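Local atomic coordinates of IPT/TIG domain-containing protein (Bacteroides thetaiotaomicron, PDB entry 3TC9), a protein that probably serves as an auxiliary nutrient-binding protein, joining an immunoglobulin-like IPT/TIG domain to a six-bladed beta-propeller, its exact activity being unknown. Residues 28-33 against 101-106; 55-60 against 70-75; 227-232 against 270-275; 259-264 against 303-308. All blocks are in the same frame, centred on the assembly; numbering follows the deposited sequence. Where two conformers were deposited one is given.

Interaction 1: residues 28-33 against 101-106; sequences GGLGTR and FVYQKK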
loop_
_atom_site.group_PDB
_atom_site.type_symbol
_atom_site.label_atom_id
_atom_site.label_comp_id
_atom_site.label_asym_id
_atom_site.label_seq_id
_atom_site.Cartn_x
_atom_site.Cartn_y
_atom_site.Cartn_z
ATOM N N GLY B 28 13.987 -6.888 17.116
ATOM C CA GLY B 28 14.531 -7.825 16.141
ATOM C C GLY B 28 13.435 -8.696 15.564
ATOM O O GLY B 28 12.280 -8.298 15.533
ATOM N N GLY B 29 13.796 -9.883 15.136
ATOM C CA GLY B 29 12.880 -10.864 14.589
ATOM C C GLY B 29 13.462 -12.250 14.695
ATOM O O GLY B 29 14.287 -12.532 15.577
ATOM N N LEU B 30 13.049 -13.114 13.764
ATOM C CA LEU B 30 13.476 -14.507 13.655
ATOM C C LEU B 30 15.002 -14.584 13.571
ATOM O O LEU B 30 15.613 -13.886 12.775
ATOM C CB LEU B 30 12.782 -15.103 12.402
ATOM C CG LEU B 30 13.161 -16.475 11.825
ATOM C CD1 LEU B 30 13.208 -17.541 12.883
ATOM C CD2 LEU B 30 12.141 -16.879 10.798
ATOM N N GLY B 31 15.598 -15.399 14.441
ATOM C CA GLY B 31 17.038 -15.632 14.477
ATOM C C GLY B 31 17.871 -14.580 15.183
ATOM O O GLY B 31 19.093 -14.673 15.163
ATOM N N THR B 32 17.242 -13.564 15.799
ATOM C CA THR B 32 17.982 -12.548 16.556
ATOM C C THR B 32 18.633 -13.232 17.744
ATOM O O THR B 32 17.967 -13.991 18.459
ATOM C CB THR B 32 17.060 -11.398 17.018
ATOM O OG1 THR B 32 16.593 -10.664 15.896
ATOM C CG2 THR B 32 17.740 -10.447 17.995
ATOM N N ARG B 33 19.940 -12.950 17.936
ATOM C CA ARG B 33 20.734 -13.471 19.051
ATOM C C ARG B 33 20.481 -12.566 20.235
ATOM O O ARG B 33 20.894 -11.414 20.240
ATOM C CB ARG B 33 22.234 -13.561 18.678
ATOM C CG ARG B 33 23.171 -14.068 19.792
ATOM C CD ARG B 33 24.623 -14.062 19.323
ATOM N NE ARG B 33 25.578 -14.444 20.367
ATOM C CZ ARG B 33 26.062 -15.672 20.539
ATOM N NH1 ARG B 33 25.670 -16.665 19.752
ATOM N NH2 ARG B 33 26.939 -15.915 21.500
ATOM N N PHE B 101 9.704 -8.291 24.057
ATOM C CA PHE B 101 10.607 -8.121 22.914
ATOM C C PHE B 101 9.763 -7.648 21.697
ATOM O O PHE B 101 8.645 -8.144 21.500
ATOM C CB PHE B 101 11.337 -9.449 22.630
ATOM C CG PHE B 101 12.121 -9.517 21.345
ATOM C CD1 PHE B 101 13.404 -8.988 21.265
ATOM C CD2 PHE B 101 11.576 -10.112 20.209
ATOM C CE1 PHE B 101 14.126 -9.046 20.064
ATOM C CE2 PHE B 101 12.304 -10.192 19.024
ATOM C CZ PHE B 101 13.570 -9.665 18.965
ATOM N N VAL B 102 10.291 -6.715 20.891
ATOM C CA VAL B 102 9.532 -6.177 19.748
ATOM C C VAL B 102 9.938 -6.932 18.481
ATOM O O VAL B 102 11.059 -6.816 17.992
ATOM C CB VAL B 102 9.634 -4.622 19.640
ATOM C CG1 VAL B 102 8.780 -4.080 18.483
ATOM C CG2 VAL B 102 9.191 -3.979 20.955
ATOM N N TYR B 103 9.025 -7.784 18.015
ATOM C CA TYR B 103 9.243 -8.665 16.867
ATOM C C TYR B 103 8.791 -7.976 15.576
ATOM O O TYR B 103 7.672 -7.447 15.457
ATOM C CB TYR B 103 8.467 -9.986 17.053
ATOM C CG TYR B 103 8.927 -11.162 16.218
ATOM C CD1 TYR B 103 8.556 -11.282 14.878
ATOM C CD2 TYR B 103 9.637 -12.215 16.795
ATOM C CE1 TYR B 103 8.963 -12.373 14.111
ATOM C CE2 TYR B 103 10.013 -13.328 16.048
ATOM C CZ TYR B 103 9.671 -13.406 14.708
ATOM O OH TYR B 103 10.021 -14.521 13.993
ATOM N N GLN B 104 9.685 -8.014 14.620
ATOM C CA GLN B 104 9.472 -7.503 13.285
ATOM C C GLN B 104 9.459 -8.708 12.334
ATOM O O GLN B 104 10.485 -9.378 12.190
ATOM C CB GLN B 104 10.575 -6.465 12.929
ATOM C CG GLN B 104 10.649 -6.040 11.441
ATOM C CD GLN B 104 9.485 -5.220 10.919
ATOM O OE1 GLN B 104 9.101 -4.182 11.487
ATOM N NE2 GLN B 104 8.913 -5.651 9.800
ATOM N N LYS B 105 8.295 -8.998 11.720
ATOM C CA LYS B 105 8.158 -10.080 10.753
ATOM C C LYS B 105 8.909 -9.764 9.433
ATOM O O LYS B 105 9.036 -8.602 9.014
ATOM C CB LYS B 105 6.686 -10.343 10.405
ATOM C CG LYS B 105 5.802 -10.888 11.500
ATOM C CD LYS B 105 4.357 -10.965 10.981
ATOM C CE LYS B 105 3.351 -11.491 11.980
ATOM N NZ LYS B 105 3.103 -10.511 13.074
ATOM N N LYS B 106 9.368 -10.828 8.762
ATOM C CA LYS B 106 10.035 -10.700 7.474
ATOM C C LYS B 106 9.419 -11.696 6.495
ATOM O O LYS B 106 8.604 -12.536 6.867
ATOM C CB LYS B 106 11.561 -10.875 7.592
ATOM C CG LYS B 106 12.021 -12.277 7.946
ATOM C CD LYS B 106 13.520 -12.306 7.916
ATOM C CE LYS B 106 14.041 -13.699 7.967
ATOM N NZ LYS B 106 15.508 -13.678 8.176
HETATM O O HOH W 1 11.495 -11.879 11.668
#
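Gly28 forms a parallel beta bridge with Tyr103, made by two backbone hydrogen bonds: Gly28 N donates to Val102 O (3.1 Å) and Gln104 N to Gly28 O (2.8 Å). The oxygen of Gly28 also meets the CA-H of Tyr103. Phe101 packs its ring atom CZ 3.4 Å from Gly28 N, and a side chain on Gly28 would be squeezed between this ring and the hydroxyl of Thr32. Gly29 is equally constrained, since a CB there would run into Gln104 O. Its bare CA instead makes a CH-pi contact over the centre of the Tyr103 ring, 4.0 Å from the centroid. With CG anti to the backbone N (chi1 -160°), the tyrosine lays its ring against the loop, bringing OH to 3.2 Å from Leu30 CB. A water ties Leu30 N to Gln104 O. The type II turn from Gly29 to Thr32 places Gly31 at its positive-phi position, and Gly29 O receives Thr32 N and Thr32 OG1 from the same face. A leucine in place of Tyr103 would probably take the flat platform from beneath Gly29 and leave Glu429 without its hydroxyl partner. Gln104 NE2 donates to Lys105 O and to Lys346 O of the second subunit. Tyr103 OH bonds Glu429 and Lys106 forms a salt bridge with Asp391, linking this region to the propeller. The contact joins the end of strand 19-28 to the short strand 102-103, outermost of the immunoglobulin-like sheet within this chain.

Interaction 2: residues 55-60 against 70-75; sequences QDSKVV and VVPAKA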
loop_
_atom_site.group_PDB
_atom_site.type_symbol
_atom_site.label_atom_id
_atom_site.label_comp_id
_atom_site.label_asym_id
_atom_site.label_seq_id
_atom_site.Cartn_x
_atom_site.Cartn_y
_atom_site.Cartn_z
ATOM N N GLN B 55 6.794 -19.591 22.313
ATOM C CA GLN B 55 7.626 -20.475 21.526
ATOM C C GLN B 55 8.971 -20.735 22.195
ATOM O O GLN B 55 9.575 -19.796 22.715
ATOM C CB GLN B 55 7.893 -19.862 20.127
ATOM C CG GLN B 55 6.660 -19.502 19.302
ATOM C CD GLN B 55 5.799 -20.676 18.929
ATOM O OE1 GLN B 55 6.244 -21.623 18.278
ATOM N NE2 GLN B 55 4.529 -20.576 19.242
ATOM N N ASP B 56 9.467 -21.991 22.099
ATOM C CA ASP B 56 10.767 -22.399 22.638
ATOM C C ASP B 56 11.906 -21.710 21.902
ATOM O O ASP B 56 11.983 -21.753 20.679
ATOM C CB ASP B 56 10.968 -23.923 22.598
ATOM C CG ASP B 56 12.206 -24.368 23.391
ATOM O OD1 ASP B 56 12.222 -24.178 24.652
ATOM O OD2 ASP B 56 13.175 -24.858 22.756
ATOM N N SER B 57 12.786 -21.085 22.675
ATOM C CA SER B 57 13.960 -20.328 22.250
ATOM C C SER B 57 15.206 -21.090 22.695
ATOM O O SER B 57 15.380 -21.309 23.894
ATOM C CB SER B 57 13.908 -18.933 22.875
ATOM O OG SER B 57 15.051 -18.155 22.567
ATOM N N LYS B 58 16.043 -21.548 21.738
ATOM C CA LYS B 58 17.240 -22.337 22.042
ATOM C C LYS B 58 18.322 -21.479 22.735
ATOM O O LYS B 58 18.707 -20.423 22.226
ATOM C CB LYS B 58 17.795 -22.979 20.764
ATOM C CG LYS B 58 16.778 -23.838 19.985
ATOM C CD LYS B 58 17.349 -25.204 19.633
ATOM C CE LYS B 58 16.448 -26.025 18.746
ATOM N NZ LYS B 58 17.184 -27.185 18.163
ATOM N N VAL B 59 18.750 -21.918 23.924
ATOM C CA VAL B 59 19.796 -21.303 24.748
ATOM C C VAL B 59 21.107 -21.785 24.160
ATOM O O VAL B 59 21.281 -22.995 23.952
ATOM C CB VAL B 59 19.613 -21.663 26.251
ATOM C CG1 VAL B 59 20.758 -21.112 27.116
ATOM C CG2 VAL B 59 18.272 -21.145 26.743
ATOM N N VAL B 60 21.996 -20.854 23.839
ATOM C CA VAL B 60 23.246 -21.186 23.132
ATOM C C VAL B 60 24.498 -20.894 23.997
ATOM O O VAL B 60 25.599 -21.315 23.666
ATOM C CB VAL B 60 23.315 -20.505 21.714
ATOM C CG1 VAL B 60 22.179 -20.989 20.814
ATOM C CG2 VAL B 60 23.293 -18.982 21.792
ATOM N N VAL B 70 18.309 -17.685 21.036
ATOM C CA VAL B 70 18.004 -17.267 19.662
ATOM C C VAL B 70 16.496 -17.116 19.533
ATOM O O VAL B 70 15.765 -18.035 19.906
ATOM C CB VAL B 70 18.609 -18.273 18.637
ATOM C CG1 VAL B 70 18.352 -17.829 17.193
ATOM C CG2 VAL B 70 20.108 -18.446 18.873
ATOM N N VAL B 71 16.030 -15.928 19.078
ATOM C CA VAL B 71 14.596 -15.656 18.944
ATOM C C VAL B 71 14.003 -16.621 17.890
ATOM O O VAL B 71 14.483 -16.665 16.764
ATOM C CB VAL B 71 14.289 -14.173 18.643
ATOM C CG1 VAL B 71 12.826 -13.981 18.250
ATOM C CG2 VAL B 71 14.637 -13.315 19.853
ATOM N N PRO B 72 13.044 -17.487 18.264
ATOM C CA PRO B 72 12.511 -18.436 17.266
ATOM C C PRO B 72 11.436 -17.798 16.365
ATOM O O PRO B 72 10.979 -16.679 16.626
ATOM C CB PRO B 72 11.882 -19.528 18.156
ATOM C CG PRO B 72 11.341 -18.732 19.333
ATOM C CD PRO B 72 12.352 -17.627 19.572
ATOM N N ALA B 73 10.970 -18.571 15.360
ATOM C CA ALA B 73 9.849 -18.193 14.513
ATOM C C ALA B 73 8.568 -18.211 15.335
ATOM O O ALA B 73 8.449 -19.053 16.227
ATOM C CB ALA B 73 9.727 -19.181 13.359
ATOM N N LYS B 74 7.601 -17.310 15.021
ATOM C CA LYS B 74 6.267 -17.201 15.619
ATOM C C LYS B 74 6.288 -16.641 17.063
ATOM O O LYS B 74 5.291 -16.757 17.792
ATOM C CB LYS B 74 5.545 -18.563 15.566
ATOM C CG LYS B 74 5.385 -19.116 14.164
ATOM C CD LYS B 74 5.045 -20.599 14.181
ATOM C CE LYS B 74 4.511 -21.080 12.842
ATOM N NZ LYS B 74 5.573 -21.233 11.801
ATOM N N ALA B 75 7.386 -15.962 17.453
ATOM C CA ALA B 75 7.545 -15.376 18.789
ATOM C C ALA B 75 6.958 -13.948 18.848
ATOM O O ALA B 75 7.419 -13.134 19.652
ATOM C CB ALA B 75 9.028 -15.363 19.154
HETATM O O HOH W 2 8.783 -21.449 17.015
HETATM O O HOH W 3 15.528 -20.780 18.972
#
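Ser57 OG donates to Val70 O over 2.8 Å, approaching well above the plane of that carbonyl. One residue further on, Val70 N donates to Lys58 O (3.0 Å), so both backbone polar groups of Val70 are engaged by 55-60. The serine hydroxyl reaches its acceptor because OG is anti to the backbone N (chi1 177°), and a small hydroxylated residue suits this buried place. A water adds a second donor to Val70 O and accepts from Lys58 N, filling in where a direct backbone pair would otherwise be expected. Another water bridges Gln55 OE1 and Ala73 O. Outward from these bonds, Pro72 wedges against the strand: its CB lies 3.4 Å from Asp56 O, and its CG 3.7 Å from Gln55 CB. Having no N-H to offer, a proline fits a point where the backbones part. Gln55 bends at its second torsion and passes obliquely across the side chain of Lys74, with CG 3.4 Å from Lys74 O. With alanine in place of Gln55, the turn at Ala73 to Ala75 would probably lose its cover on this side and the water at Ala73 O its amide partner. At the other end, Val60 CG1 and Val70 CG2 touch at 3.8 Å, their side chains crossing at about a right angle. The type II turn from Pro72 to Ala75 sets Lys74 at positive phi. Strands 55-62 and 66-70 form an antiparallel hairpin of an immunoglobulin-like IPT/TIG domain, and here the chain leaves that hairpin in a proline-led turn that still hugs its partner strand.

Interaction 3: residues 227-232 against 270-275; sequences NCNGAE and GWEFHI
Asn229 holds its amide anti to the carbonyl carbon (chi1 -40°), which aims OD1 at the backbone of Glu272 and Phe273. There OD1 lies 3.3 Å from Glu272 CA and accepts a weak hydrogen bond of 3.4 Å from Phe273 N. Glu272, its CG anti to its own backbone N, crosses the asparagine at about a right angle, CG to CG at 3.6 Å. The amide and carboxylate planes are 56° apart, and the carboxylate goes on to a salt bridge with Arg182. Glu232 lays its aliphatic part on Ile275 O, with CB at 3.2 Å, while its OE2 accepts from Phe277 N. A side chain at Gly230 would collide with its own backbone and crowd His274 CB, so glycine suits the place. A water donates to Gly230 O (2.7 Å) and to Phe273 O (2.8 Å), bridging the two segments. Strands 231-233 and 273-277 are the first strands of consecutive propeller blades, and the touching parts run within 22° of each other without pairing as a sheet. Between 227-232 and 270-275 no backbone-to-backbone hydrogen bond forms, although Gly270 and Trp271 bond the backbone of Asn246 and Trp245 nearby. The chemistry thus implies a polar link made by one amide and one water: OD1 of Asn229 accepts from Asn243 ND2 and weakly from Phe273 N, while its ND2 donates to Asp198, a double role that suits asparagine to this buried place.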
loop_
_atom_site.group_PDB
_atom_site.type_symbol
_atom_site.label_atom_id
_atom_site.label_comp_id
_atom_site.label_asym_id
_atom_site.label_seq_id
_atom_site.Cartn_x
_atom_site.Cartn_y
_atom_site.Cartn_z
ATOM N N ASN B 227 6.802 -21.747 -34.342
ATOM C CA ASN B 227 7.741 -21.335 -33.302
ATOM C C ASN B 227 7.323 -20.052 -32.547
ATOM O O ASN B 227 8.102 -19.101 -32.393
ATOM C CB ASN B 227 9.151 -21.211 -33.920
ATOM C CG ASN B 227 9.589 -22.485 -34.630
ATOM O OD1 ASN B 227 9.536 -23.598 -34.090
ATOM N ND2 ASN B 227 9.981 -22.359 -35.873
ATOM N N CYS B 228 6.098 -20.068 -32.038
ATOM C CA CYS B 228 5.552 -18.985 -31.244
ATOM C C CYS B 228 5.914 -19.242 -29.782
ATOM O O CYS B 228 5.578 -20.301 -29.245
ATOM C CB CYS B 228 4.048 -18.889 -31.451
ATOM S SG CYS B 228 3.277 -17.499 -30.601
ATOM N N ASN B 229 6.599 -18.281 -29.135
ATOM C CA ASN B 229 7.061 -18.443 -27.748
ATOM C C ASN B 229 6.158 -17.744 -26.733
ATOM O O ASN B 229 6.497 -17.664 -25.557
ATOM C CB ASN B 229 8.503 -17.931 -27.604
ATOM C CG ASN B 229 9.389 -18.295 -28.769
ATOM O OD1 ASN B 229 9.849 -17.428 -29.487
ATOM N ND2 ASN B 229 9.557 -19.579 -29.042
ATOM N N GLY B 230 5.004 -17.278 -27.173
ATOM C CA GLY B 230 4.062 -16.633 -26.280
ATOM C C GLY B 230 3.209 -15.592 -26.949
ATOM O O GLY B 230 3.594 -15.021 -27.972
ATOM N N ALA B 231 2.038 -15.344 -26.355
ATOM C CA ALA B 231 1.090 -14.341 -26.813
ATOM C C ALA B 231 0.595 -13.546 -25.605
ATOM O O ALA B 231 0.706 -14.015 -24.462
ATOM C CB ALA B 231 -0.068 -14.987 -27.561
ATOM N N GLU B 232 0.100 -12.324 -25.842
ATOM C CA GLU B 232 -0.352 -11.428 -24.782
ATOM C C GLU B 232 -1.352 -10.425 -25.351
ATOM O O GLU B 232 -1.124 -9.891 -26.431
ATOM C CB GLU B 232 0.872 -10.713 -24.168
ATOM C CG GLU B 232 0.611 -9.506 -23.280
ATOM C CD GLU B 232 0.143 -9.733 -21.854
ATOM O OE1 GLU B 232 -0.814 -10.520 -21.652
ATOM O OE2 GLU B 232 0.662 -9.027 -20.956
ATOM N N GLY B 270 16.291 -16.449 -34.860
ATOM C CA GLY B 270 16.252 -17.288 -33.666
ATOM C C GLY B 270 16.145 -16.496 -32.385
ATOM O O GLY B 270 16.995 -16.627 -31.504
ATOM N N TRP B 271 15.119 -15.641 -32.296
ATOM C CA TRP B 271 14.841 -14.771 -31.153
ATOM C C TRP B 271 13.611 -15.295 -30.402
ATOM O O TRP B 271 12.476 -15.155 -30.864
ATOM C CB TRP B 271 14.643 -13.314 -31.622
ATOM C CG TRP B 271 15.598 -12.317 -31.038
ATOM C CD1 TRP B 271 15.276 -11.215 -30.302
ATOM C CD2 TRP B 271 17.028 -12.292 -31.195
ATOM N NE1 TRP B 271 16.413 -10.503 -29.989
ATOM C CE2 TRP B 271 17.503 -11.145 -30.518
ATOM C CE3 TRP B 271 17.958 -13.127 -31.848
ATOM C CZ2 TRP B 271 18.866 -10.809 -30.477
ATOM C CZ3 TRP B 271 19.309 -12.794 -31.806
ATOM C CH2 TRP B 271 19.751 -11.648 -31.130
ATOM N N GLU B 272 13.869 -15.962 -29.275
ATOM C CA GLU B 272 12.856 -16.549 -28.406
ATOM C C GLU B 272 12.444 -15.521 -27.379
ATOM O O GLU B 272 13.261 -15.155 -26.529
ATOM C CB GLU B 272 13.391 -17.831 -27.736
ATOM C CG GLU B 272 12.403 -18.500 -26.791
ATOM C CD GLU B 272 12.911 -19.701 -26.011
ATOM O OE1 GLU B 272 14.142 -19.932 -25.984
ATOM O OE2 GLU B 272 12.074 -20.404 -25.402
ATOM N N PHE B 273 11.195 -15.010 -27.471
ATOM C CA PHE B 273 10.763 -13.991 -26.516
ATOM C C PHE B 273 9.255 -13.977 -26.229
ATOM O O PHE B 273 8.459 -14.462 -27.036
ATOM C CB PHE B 273 11.198 -12.570 -26.981
ATOM C CG PHE B 273 10.625 -12.072 -28.289
ATOM C CD1 PHE B 273 9.424 -11.357 -28.319
ATOM C CD2 PHE B 273 11.303 -12.280 -29.490
ATOM C CE1 PHE B 273 8.898 -10.879 -29.536
ATOM C CE2 PHE B 273 10.771 -11.821 -30.708
ATOM C CZ PHE B 273 9.581 -11.107 -30.721
ATOM N N HIS B 274 8.893 -13.388 -25.055
ATOM C CA HIS B 274 7.500 -13.167 -24.717
ATOM C C HIS B 274 7.308 -11.653 -24.492
ATOM O O HIS B 274 8.286 -10.903 -24.360
ATOM C CB HIS B 274 7.000 -14.044 -23.546
ATOM C CG HIS B 274 7.763 -13.900 -22.272
ATOM N ND1 HIS B 274 7.480 -12.888 -21.377
ATOM C CD2 HIS B 274 8.755 -14.665 -21.770
ATOM C CE1 HIS B 274 8.312 -13.063 -20.366
ATOM N NE2 HIS B 274 9.107 -14.111 -20.564
ATOM N N ILE B 275 6.041 -11.211 -24.550
ATOM C CA ILE B 275 5.593 -9.822 -24.419
ATOM C C ILE B 275 4.717 -9.765 -23.161
ATOM O O ILE B 275 3.835 -10.606 -22.984
ATOM C CB ILE B 275 4.817 -9.352 -25.695
ATOM C CG1 ILE B 275 5.667 -9.517 -26.985
ATOM C CG2 ILE B 275 4.271 -7.902 -25.531
ATOM C CD1 ILE B 275 4.862 -9.568 -28.317
HETATM O O HOH W 4 5.877 -13.565 -27.780
#

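Interaction 4: residues 259-264 against 303-308; sequences ETTPLF and TKRLTT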
loop_
_atom_site.group_PDB
_atom_site.type_symbol
_atom_site.label_atom_id
_atom_site.label_comp_id
_atom_site.label_asym_id
_atom_site.label_seq_id
_atom_site.Cartn_x
_atom_site.Cartn_y
_atom_site.Cartn_z
ATOM N N GLU B 259 -7.869 -10.154 -38.391
ATOM C CA GLU B 259 -6.711 -9.804 -39.212
ATOM C C GLU B 259 -5.405 -9.761 -38.411
ATOM O O GLU B 259 -5.317 -9.124 -37.350
ATOM C CB GLU B 259 -6.928 -8.459 -39.925
ATOM C CG GLU B 259 -7.383 -8.627 -41.367
ATOM C CD GLU B 259 -8.439 -7.649 -41.852
ATOM O OE1 GLU B 259 -8.162 -6.427 -41.856
ATOM O OE2 GLU B 259 -9.526 -8.110 -42.271
ATOM N N THR B 260 -4.395 -10.467 -38.939
ATOM C CA THR B 260 -3.046 -10.513 -38.390
ATOM C C THR B 260 -2.181 -9.498 -39.154
ATOM O O THR B 260 -2.162 -9.495 -40.389
ATOM C CB THR B 260 -2.454 -11.938 -38.431
ATOM O OG1 THR B 260 -3.249 -12.827 -37.630
ATOM C CG2 THR B 260 -1.001 -11.974 -37.951
ATOM N N THR B 261 -1.477 -8.639 -38.412
ATOM C CA THR B 261 -0.601 -7.634 -38.977
ATOM C C THR B 261 0.809 -7.882 -38.484
ATOM O O THR B 261 1.021 -7.888 -37.269
ATOM C CB THR B 261 -1.100 -6.222 -38.604
ATOM O OG1 THR B 261 -2.465 -6.091 -38.998
ATOM C CG2 THR B 261 -0.270 -5.107 -39.242
ATOM N N PRO B 262 1.811 -8.062 -39.379
ATOM C CA PRO B 262 3.207 -8.162 -38.891
ATOM C C PRO B 262 3.648 -6.759 -38.445
ATOM O O PRO B 262 3.354 -5.773 -39.138
ATOM C CB PRO B 262 3.990 -8.687 -40.105
ATOM C CG PRO B 262 2.971 -8.859 -41.218
ATOM C CD PRO B 262 1.762 -8.061 -40.856
ATOM N N LEU B 263 4.272 -6.636 -37.261
ATOM C CA LEU B 263 4.609 -5.303 -36.752
ATOM C C LEU B 263 6.067 -4.901 -36.966
ATOM O O LEU B 263 6.340 -3.962 -37.721
ATOM C CB LEU B 263 4.245 -5.190 -35.267
ATOM C CG LEU B 263 3.024 -4.336 -34.912
ATOM C CD1 LEU B 263 1.876 -4.517 -35.897
ATOM C CD2 LEU B 263 2.563 -4.634 -33.507
ATOM N N PHE B 264 6.987 -5.562 -36.267
ATOM C CA PHE B 264 8.419 -5.272 -36.324
ATOM C C PHE B 264 9.206 -6.492 -35.913
ATOM O O PHE B 264 8.690 -7.362 -35.212
ATOM C CB PHE B 264 8.796 -4.068 -35.412
ATOM C CG PHE B 264 8.171 -4.051 -34.029
ATOM C CD1 PHE B 264 8.677 -4.845 -33.006
ATOM C CD2 PHE B 264 7.091 -3.223 -33.746
ATOM C CE1 PHE B 264 8.089 -4.834 -31.735
ATOM C CE2 PHE B 264 6.508 -3.216 -32.474
ATOM C CZ PHE B 264 7.011 -4.023 -31.482
ATOM N N THR B 303 -2.564 4.688 -32.782
ATOM C CA THR B 303 -2.550 3.638 -33.806
ATOM C C THR B 303 -2.951 2.282 -33.200
ATOM O O THR B 303 -3.139 1.309 -33.936
ATOM C CB THR B 303 -1.182 3.567 -34.475
ATOM O OG1 THR B 303 -0.234 3.114 -33.516
ATOM C CG2 THR B 303 -0.744 4.908 -35.059
ATOM N N LYS B 304 -3.088 2.233 -31.855
ATOM C CA LYS B 304 -3.439 1.047 -31.064
ATOM C C LYS B 304 -2.429 -0.085 -31.373
ATOM O O LYS B 304 -2.824 -1.222 -31.622
ATOM C CB LYS B 304 -4.914 0.623 -31.282
ATOM C CG LYS B 304 -5.895 1.667 -30.757
ATOM C CD LYS B 304 -7.341 1.221 -30.791
ATOM C CE LYS B 304 -8.255 2.368 -30.428
ATOM N NZ LYS B 304 -9.621 1.899 -30.075
ATOM N N ARG B 305 -1.111 0.264 -31.363
ATOM C CA ARG B 305 0.001 -0.651 -31.648
ATOM C C ARG B 305 1.214 -0.442 -30.774
ATOM O O ARG B 305 1.531 0.693 -30.391
ATOM C CB ARG B 305 0.486 -0.469 -33.089
ATOM C CG ARG B 305 -0.381 -1.092 -34.163
ATOM C CD ARG B 305 -0.012 -0.501 -35.498
ATOM N NE ARG B 305 -0.888 -0.976 -36.566
ATOM C CZ ARG B 305 -0.495 -1.180 -37.819
ATOM N NH1 ARG B 305 0.772 -0.975 -38.168
ATOM N NH2 ARG B 305 -1.361 -1.599 -38.733
ATOM N N LEU B 306 1.953 -1.538 -30.531
ATOM C CA LEU B 306 3.247 -1.492 -29.889
ATOM C C LEU B 306 4.204 -0.847 -30.890
ATOM O O LEU B 306 3.988 -0.965 -32.104
ATOM C CB LEU B 306 3.700 -2.908 -29.513
ATOM C CG LEU B 306 3.181 -3.476 -28.195
ATOM C CD1 LEU B 306 3.644 -4.911 -28.018
ATOM C CD2 LEU B 306 3.622 -2.633 -27.021
ATOM N N THR B 307 5.227 -0.138 -30.427
ATOM C CA THR B 307 6.148 0.525 -31.366
ATOM C C THR B 307 7.571 -0.014 -31.187
ATOM O O THR B 307 7.815 -0.781 -30.260
ATOM C CB THR B 307 6.090 2.047 -31.164
ATOM O OG1 THR B 307 6.496 2.353 -29.829
ATOM C CG2 THR B 307 4.713 2.635 -31.447
ATOM N N THR B 308 8.507 0.418 -32.052
ATOM C CA THR B 308 9.934 0.047 -32.098
ATOM C C THR B 308 10.525 -0.037 -30.687
ATOM O O THR B 308 10.554 0.983 -29.988
ATOM C CB THR B 308 10.738 1.049 -32.983
ATOM O OG1 THR B 308 10.054 1.239 -34.224
ATOM C CG2 THR B 308 12.172 0.590 -33.246
#
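Phe264 turns the edge of its ring to the backbone of 303-308, with CE2 3.4 Å from Leu306 O, which lies in the ring plane. The weakly positive ring hydrogens suit a carbonyl oxygen here, and Thr307 O is also close, 3.5 Å from the same CE2. Phe264 CG stands between its backbone N and carbonyl carbon (chi1 44°), the crowded position, which brings CZ to 4.0 Å from Leu306 CB. Leu263 extends this apolar patch by setting CD2 4.5 Å from Leu306 CB. Its other methyl, CD1, lies over a face of the Arg305 guanidinium, 4.3 Å from NH1. Thr261 meets the same group with its methyl, CG2 to Arg305 NH2 at 3.7 Å, the two side chains crossing at about a right angle. Arginine suits this exposed border because its chain, extended from CG to NE, carries the flat end across to strand 260-265 of the preceding blade. No hydrogen bond crosses the contact. Behind this shell, Lys304 and Arg305 form a G1 beta bulge opposite Asp300, with Lys304 at positive phi, and Lys304 O accepts from Arg252. Thr307 is fixed through OG1 to Asp298 O, and its own O accepts from Ser297 OG. Strands 260-265 and 305-312 are the last strands of two consecutive four-stranded blades; between them Leu306 reaches inward to Tyr241 of the first blade and to Ile275 and Phe277 of its own.

How the interactions relate
Interactions 1 and 2 belong to the immunoglobulin-like domain, and 3 and 4 to the propeller, with the two groups on opposite sides of the chain's centre. Interaction 2 nests within the loop closed by interaction 1, and they touch where Thr32 O and Gly31 N probably bond Val71. Both are partly buried and mix direct backbone bonds, water and turns; interaction 1 involves an outermost strand, interaction 2 the end of an interior hairpin. Interactions 3 and 4 join the same two blades, with Ile275 CG2 packed 3.9 Å from Leu306 CD1. Interaction 3 is buried between the first strands and relies on polar groups and water; interaction 4 lies at the surface between the last strands and relies on apolar and ring-edge contacts.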